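Local coordinates for oxysterol-binding protein homolog 3 (Saccharomyces cerevisiae, PDB 4IC4), which carries lipids, including sterols, in a hydrophobic pocket between membranes in phosphoinositide-coupled directional transport, binding them through its OSBP-related domain, at residues V63-E77 with R114-F128. Residues are numbered along the deposited sequence; the frame is centred on the assembly and turned at random.
Sequences VTSNEPISILQLISE and RTLRKPFNPLLAETF
Asn-66 with Lys-118 and Ser-70 with Phe-120 form two short parallel beta bridges, separated by a beta bulge, within the OSBP-related domain. Lys-118 N gives a bond of 3.0 Å to Ser-65 O, and Lys-118 O takes two donors from opposite faces of its carbonyl plane, Glu-67 N and Asn-66 ND2. Past the bulge, Phe-120 N bonds to Ile-69 O at 2.8 Å.

Asn-66 can be followed outward: CB sits 3.6 Å from Phe-120 CE2, ND2 reaches Lys-118 O, and OD1 lies over the centre of the Phe-120 ring while accepting from Lys-342. ND2 also lies close to Lys-118 NZ, two donors that do not bond; Lys-118 is a ligand-binding residue of the phosphatidylinositol 4-phosphate site, which places this first bridge beside it.

Arg-114 fastens the other flank between two carboxylates. With CG anti to the backbone N (chi1 -170°) and a bend at chi2, its guanidinium grips Glu-67 side-on, NE to OE1 at 2.7 Å, and Glu-77 end-on through NH1 and NH2. All four bonds lie near the guanidinium plane and fix its rotation; Glu-77 OE1 is also held by Thr-302. Beside this network Pro-119 CG packs 3.6 Å from Leu-74 CD2.

Ser-70 and Gln-73 form a capping box at the start of helix 71-76, Gln-73 OE1 receiving Ser-70 N in its carbonyl plane; the return bond from Gln-73 N to Ser-70 OG is weak, and Ser-321 is the stronger partner of that hydroxyl. This first turn packs on the start of strand 127-132, with Leu-72 CB against Phe-128 CB. Gln-73 CG makes a CH-pi contact 3.5 Å from the Phe-128 centroid, while Ser-76 OG, donating to Leu-72 O, meets that ring in plane at its edge, 3.3 Å from Phe-128 CD2.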
# COMPACT_ATOMS: atom_id res chain seq x y z
N VAL A 63 11.27 -14.08 -10.48
CA VAL A 63 11.27 -13.56 -9.12
C VAL A 63 12.19 -12.34 -8.99
O VAL A 63 12.04 -11.53 -8.07
CB VAL A 63 11.70 -14.64 -8.11
CG1 VAL A 63 13.18 -14.95 -8.25
CG2 VAL A 63 11.37 -14.20 -6.70
N THR A 64 13.14 -12.19 -9.91
CA THR A 64 14.06 -11.07 -9.88
C THR A 64 13.39 -9.74 -10.22
O THR A 64 13.96 -8.67 -10.01
CB THR A 64 15.25 -11.31 -10.83
OG1 THR A 64 14.75 -11.67 -12.12
CG2 THR A 64 16.15 -12.41 -10.29
N SER A 65 12.18 -9.82 -10.76
CA SER A 65 11.42 -8.62 -11.11
C SER A 65 10.68 -8.10 -9.88
O SER A 65 10.05 -7.04 -9.93
CB SER A 65 10.38 -8.93 -12.20
OG SER A 65 10.99 -9.37 -13.40
N ASN A 66 10.76 -8.85 -8.79
CA ASN A 66 10.07 -8.48 -7.55
C ASN A 66 10.97 -7.85 -6.49
O ASN A 66 12.20 -7.89 -6.58
CB ASN A 66 9.43 -9.72 -6.92
CG ASN A 66 8.34 -10.33 -7.78
OD1 ASN A 66 8.15 -11.55 -7.77
ND2 ASN A 66 7.61 -9.50 -8.50
N GLU A 67 10.31 -7.25 -5.50
CA GLU A 67 10.97 -6.71 -4.32
C GLU A 67 10.43 -7.68 -3.26
O GLU A 67 9.37 -8.28 -3.46
CB GLU A 67 10.55 -5.26 -4.04
CG GLU A 67 9.06 -5.00 -4.03
CD GLU A 67 8.73 -3.54 -3.78
OE1 GLU A 67 9.64 -2.70 -3.91
OE2 GLU A 67 7.56 -3.24 -3.47
N PRO A 68 11.14 -7.85 -2.14
CA PRO A 68 10.71 -8.79 -1.09
C PRO A 68 9.51 -8.51 -0.19
O PRO A 68 9.61 -8.63 1.03
CB PRO A 68 12.00 -9.03 -0.30
CG PRO A 68 12.67 -7.70 -0.37
CD PRO A 68 12.46 -7.27 -1.81
N ILE A 69 8.39 -8.14 -0.79
CA ILE A 69 7.14 -7.92 -0.04
C ILE A 69 5.98 -8.26 -0.98
O ILE A 69 6.15 -8.32 -2.20
CB ILE A 69 6.94 -6.46 0.47
CG1 ILE A 69 6.93 -5.47 -0.69
CG2 ILE A 69 8.00 -6.12 1.51
CD1 ILE A 69 6.44 -4.09 -0.28
N SER A 70 4.80 -8.51 -0.40
CA SER A 70 3.62 -8.81 -1.21
C SER A 70 2.83 -7.53 -1.44
O SER A 70 3.11 -6.50 -0.81
CB SER A 70 2.72 -9.82 -0.49
OG SER A 70 2.05 -9.21 0.60
N ILE A 71 1.85 -7.57 -2.33
CA ILE A 71 1.06 -6.37 -2.59
C ILE A 71 0.30 -5.95 -1.33
O ILE A 71 0.07 -4.76 -1.11
CB ILE A 71 0.06 -6.59 -3.75
CG1 ILE A 71 0.83 -6.87 -5.04
CG2 ILE A 71 -0.82 -5.34 -3.92
CD1 ILE A 71 -0.06 -7.11 -6.25
N LEU A 72 -0.10 -6.91 -0.51
CA LEU A 72 -0.80 -6.57 0.73
C LEU A 72 0.12 -5.72 1.60
O LEU A 72 -0.32 -4.75 2.23
CB LEU A 72 -1.21 -7.83 1.49
CG LEU A 72 -2.23 -8.74 0.81
CD1 LEU A 72 -2.40 -10.02 1.64
CD2 LEU A 72 -3.56 -8.02 0.67
N GLN A 73 1.40 -6.07 1.63
CA GLN A 73 2.37 -5.32 2.41
C GLN A 73 2.60 -3.94 1.79
O GLN A 73 2.70 -2.93 2.51
CB GLN A 73 3.67 -6.12 2.53
CG GLN A 73 3.48 -7.38 3.39
CD GLN A 73 4.66 -8.33 3.38
OE1 GLN A 73 5.14 -8.73 2.33
NE2 GLN A 73 5.12 -8.71 4.58
N LEU A 74 2.67 -3.87 0.46
CA LEU A 74 2.87 -2.59 -0.22
C LEU A 74 1.74 -1.62 0.11
O LEU A 74 1.99 -0.47 0.48
CB LEU A 74 2.90 -2.79 -1.74
CG LEU A 74 2.81 -1.47 -2.52
CD1 LEU A 74 4.08 -0.66 -2.31
CD2 LEU A 74 2.61 -1.75 -4.00
N ILE A 75 0.50 -2.06 -0.02
CA ILE A 75 -0.62 -1.18 0.26
C ILE A 75 -0.68 -0.78 1.74
O ILE A 75 -1.18 0.29 2.08
CB ILE A 75 -1.94 -1.82 -0.21
CG1 ILE A 75 -1.88 -2.01 -1.73
CG2 ILE A 75 -3.12 -0.93 0.17
CD1 ILE A 75 -3.09 -2.70 -2.32
N SER A 76 -0.14 -1.63 2.61
CA SER A 76 -0.11 -1.30 4.04
C SER A 76 0.78 -0.09 4.30
O SER A 76 0.68 0.54 5.36
CB SER A 76 0.41 -2.49 4.86
OG SER A 76 -0.52 -3.56 4.82
N GLU A 77 1.66 0.23 3.36
CA GLU A 77 2.54 1.39 3.51
C GLU A 77 1.72 2.67 3.45
O GLU A 77 2.21 3.76 3.77
CB GLU A 77 3.64 1.38 2.45
CG GLU A 77 4.60 0.22 2.62
CD GLU A 77 5.72 0.20 1.60
OE1 GLU A 77 6.61 1.08 1.66
OE2 GLU A 77 5.70 -0.69 0.73
N ARG A 114 13.11 2.30 -5.94
CA ARG A 114 11.87 1.60 -5.60
C ARG A 114 10.99 1.30 -6.81
O ARG A 114 10.20 0.36 -6.79
CB ARG A 114 11.08 2.42 -4.57
CG ARG A 114 9.89 1.69 -3.94
CD ARG A 114 10.35 0.60 -2.98
NE ARG A 114 9.27 -0.33 -2.63
CZ ARG A 114 8.42 -0.16 -1.61
NH1 ARG A 114 8.51 0.89 -0.81
NH2 ARG A 114 7.48 -1.07 -1.40
N THR A 115 11.13 2.09 -7.87
CA THR A 115 10.31 1.88 -9.06
C THR A 115 10.83 0.79 -10.01
O THR A 115 10.17 0.48 -11.01
CB THR A 115 10.15 3.19 -9.87
OG1 THR A 115 11.41 3.54 -10.46
CG2 THR A 115 9.68 4.32 -8.96
N LEU A 116 11.98 0.20 -9.70
CA LEU A 116 12.59 -0.83 -10.54
C LEU A 116 11.93 -2.20 -10.45
O LEU A 116 11.91 -2.95 -11.44
CB LEU A 116 14.07 -0.96 -10.21
CG LEU A 116 14.95 0.26 -10.51
CD1 LEU A 116 16.31 0.08 -9.87
CD2 LEU A 116 15.08 0.43 -12.02
N ARG A 117 11.39 -2.55 -9.28
CA ARG A 117 10.74 -3.85 -9.08
C ARG A 117 9.32 -3.69 -8.55
O ARG A 117 8.91 -2.60 -8.16
CB ARG A 117 11.55 -4.71 -8.11
CG ARG A 117 12.89 -5.21 -8.63
CD ARG A 117 14.02 -4.49 -7.92
NE ARG A 117 15.31 -5.16 -8.09
CZ ARG A 117 16.45 -4.67 -7.62
NH1 ARG A 117 16.46 -3.51 -6.96
NH2 ARG A 117 17.58 -5.33 -7.80
N LYS A 118 8.58 -4.80 -8.53
CA LYS A 118 7.20 -4.80 -8.05
C LYS A 118 7.01 -5.85 -6.95
O LYS A 118 7.78 -6.81 -6.86
CB LYS A 118 6.24 -5.12 -9.20
CG LYS A 118 6.32 -6.56 -9.69
CD LYS A 118 5.36 -6.81 -10.85
CE LYS A 118 5.41 -8.26 -11.30
NZ LYS A 118 5.03 -9.19 -10.20
N PRO A 119 6.00 -5.68 -6.10
CA PRO A 119 5.77 -6.66 -5.03
C PRO A 119 5.26 -7.99 -5.58
O PRO A 119 4.79 -8.05 -6.72
CB PRO A 119 4.71 -5.99 -4.15
CG PRO A 119 4.92 -4.52 -4.41
CD PRO A 119 5.16 -4.48 -5.90
N PHE A 120 5.37 -9.04 -4.78
CA PHE A 120 4.87 -10.35 -5.17
C PHE A 120 3.34 -10.28 -5.19
O PHE A 120 2.73 -9.61 -4.35
CB PHE A 120 5.24 -11.41 -4.14
CG PHE A 120 6.66 -11.90 -4.24
CD1 PHE A 120 6.92 -13.20 -4.65
CD2 PHE A 120 7.72 -11.09 -3.86
CE1 PHE A 120 8.22 -13.69 -4.68
CE2 PHE A 120 9.02 -11.57 -3.88
CZ PHE A 120 9.28 -12.88 -4.29
N ASN A 121 2.72 -10.97 -6.15
CA ASN A 121 1.27 -11.02 -6.21
C ASN A 121 0.81 -11.95 -5.08
O ASN A 121 1.25 -13.09 -5.00
CB ASN A 121 0.79 -11.59 -7.54
CG ASN A 121 1.11 -10.69 -8.71
OD1 ASN A 121 0.73 -9.52 -8.72
ND2 ASN A 121 1.80 -11.23 -9.71
N PRO A 122 -0.06 -11.47 -4.20
CA PRO A 122 -0.51 -12.35 -3.12
C PRO A 122 -1.35 -13.49 -3.69
O PRO A 122 -1.87 -13.40 -4.80
CB PRO A 122 -1.35 -11.43 -2.24
CG PRO A 122 -0.81 -10.06 -2.53
CD PRO A 122 -0.59 -10.10 -4.02
N LEU A 123 -1.48 -14.56 -2.91
CA LEU A 123 -2.30 -15.68 -3.32
C LEU A 123 -3.72 -15.38 -2.84
O LEU A 123 -3.90 -14.61 -1.90
CB LEU A 123 -1.82 -16.96 -2.66
CG LEU A 123 -0.37 -17.35 -2.95
CD1 LEU A 123 0.02 -18.55 -2.10
CD2 LEU A 123 -0.22 -17.67 -4.44
N LEU A 124 -4.72 -15.95 -3.49
CA LEU A 124 -6.08 -15.75 -3.03
C LEU A 124 -6.11 -16.28 -1.59
O LEU A 124 -5.60 -17.37 -1.31
CB LEU A 124 -7.06 -16.52 -3.90
CG LEU A 124 -8.53 -16.50 -3.47
CD1 LEU A 124 -9.07 -15.08 -3.48
CD2 LEU A 124 -9.32 -17.38 -4.42
N ALA A 125 -6.70 -15.51 -0.68
CA ALA A 125 -6.83 -15.87 0.73
C ALA A 125 -5.57 -15.60 1.54
O ALA A 125 -5.53 -15.89 2.74
CB ALA A 125 -7.27 -17.33 0.87
N GLU A 126 -4.53 -15.08 0.89
CA GLU A 126 -3.32 -14.72 1.62
C GLU A 126 -3.73 -13.52 2.48
O GLU A 126 -4.60 -12.73 2.09
CB GLU A 126 -2.21 -14.32 0.64
CG GLU A 126 -0.92 -13.84 1.31
CD GLU A 126 0.22 -13.64 0.32
OE1 GLU A 126 1.11 -12.82 0.58
OE2 GLU A 126 0.22 -14.33 -0.73
N THR A 127 -3.11 -13.38 3.64
CA THR A 127 -3.43 -12.28 4.53
C THR A 127 -2.17 -11.57 4.98
O THR A 127 -1.05 -12.04 4.77
CB THR A 127 -4.15 -12.79 5.80
OG1 THR A 127 -3.34 -13.80 6.44
CG2 THR A 127 -5.50 -13.38 5.45
N PHE A 128 -2.35 -10.40 5.57
CA PHE A 128 -1.22 -9.67 6.13
C PHE A 128 -1.73 -8.81 7.26
O PHE A 128 -2.57 -7.94 7.06
CB PHE A 128 -0.51 -8.79 5.11
CG PHE A 128 0.60 -7.97 5.70
CD1 PHE A 128 1.72 -8.60 6.25
CD2 PHE A 128 0.53 -6.58 5.75
CE1 PHE A 128 2.74 -7.86 6.85
CE2 PHE A 128 1.54 -5.83 6.34
CZ PHE A 128 2.65 -6.47 6.90
O HOH W 1 11.40 -2.09 -5.69
O HOH W 2 7.33 -1.65 -5.73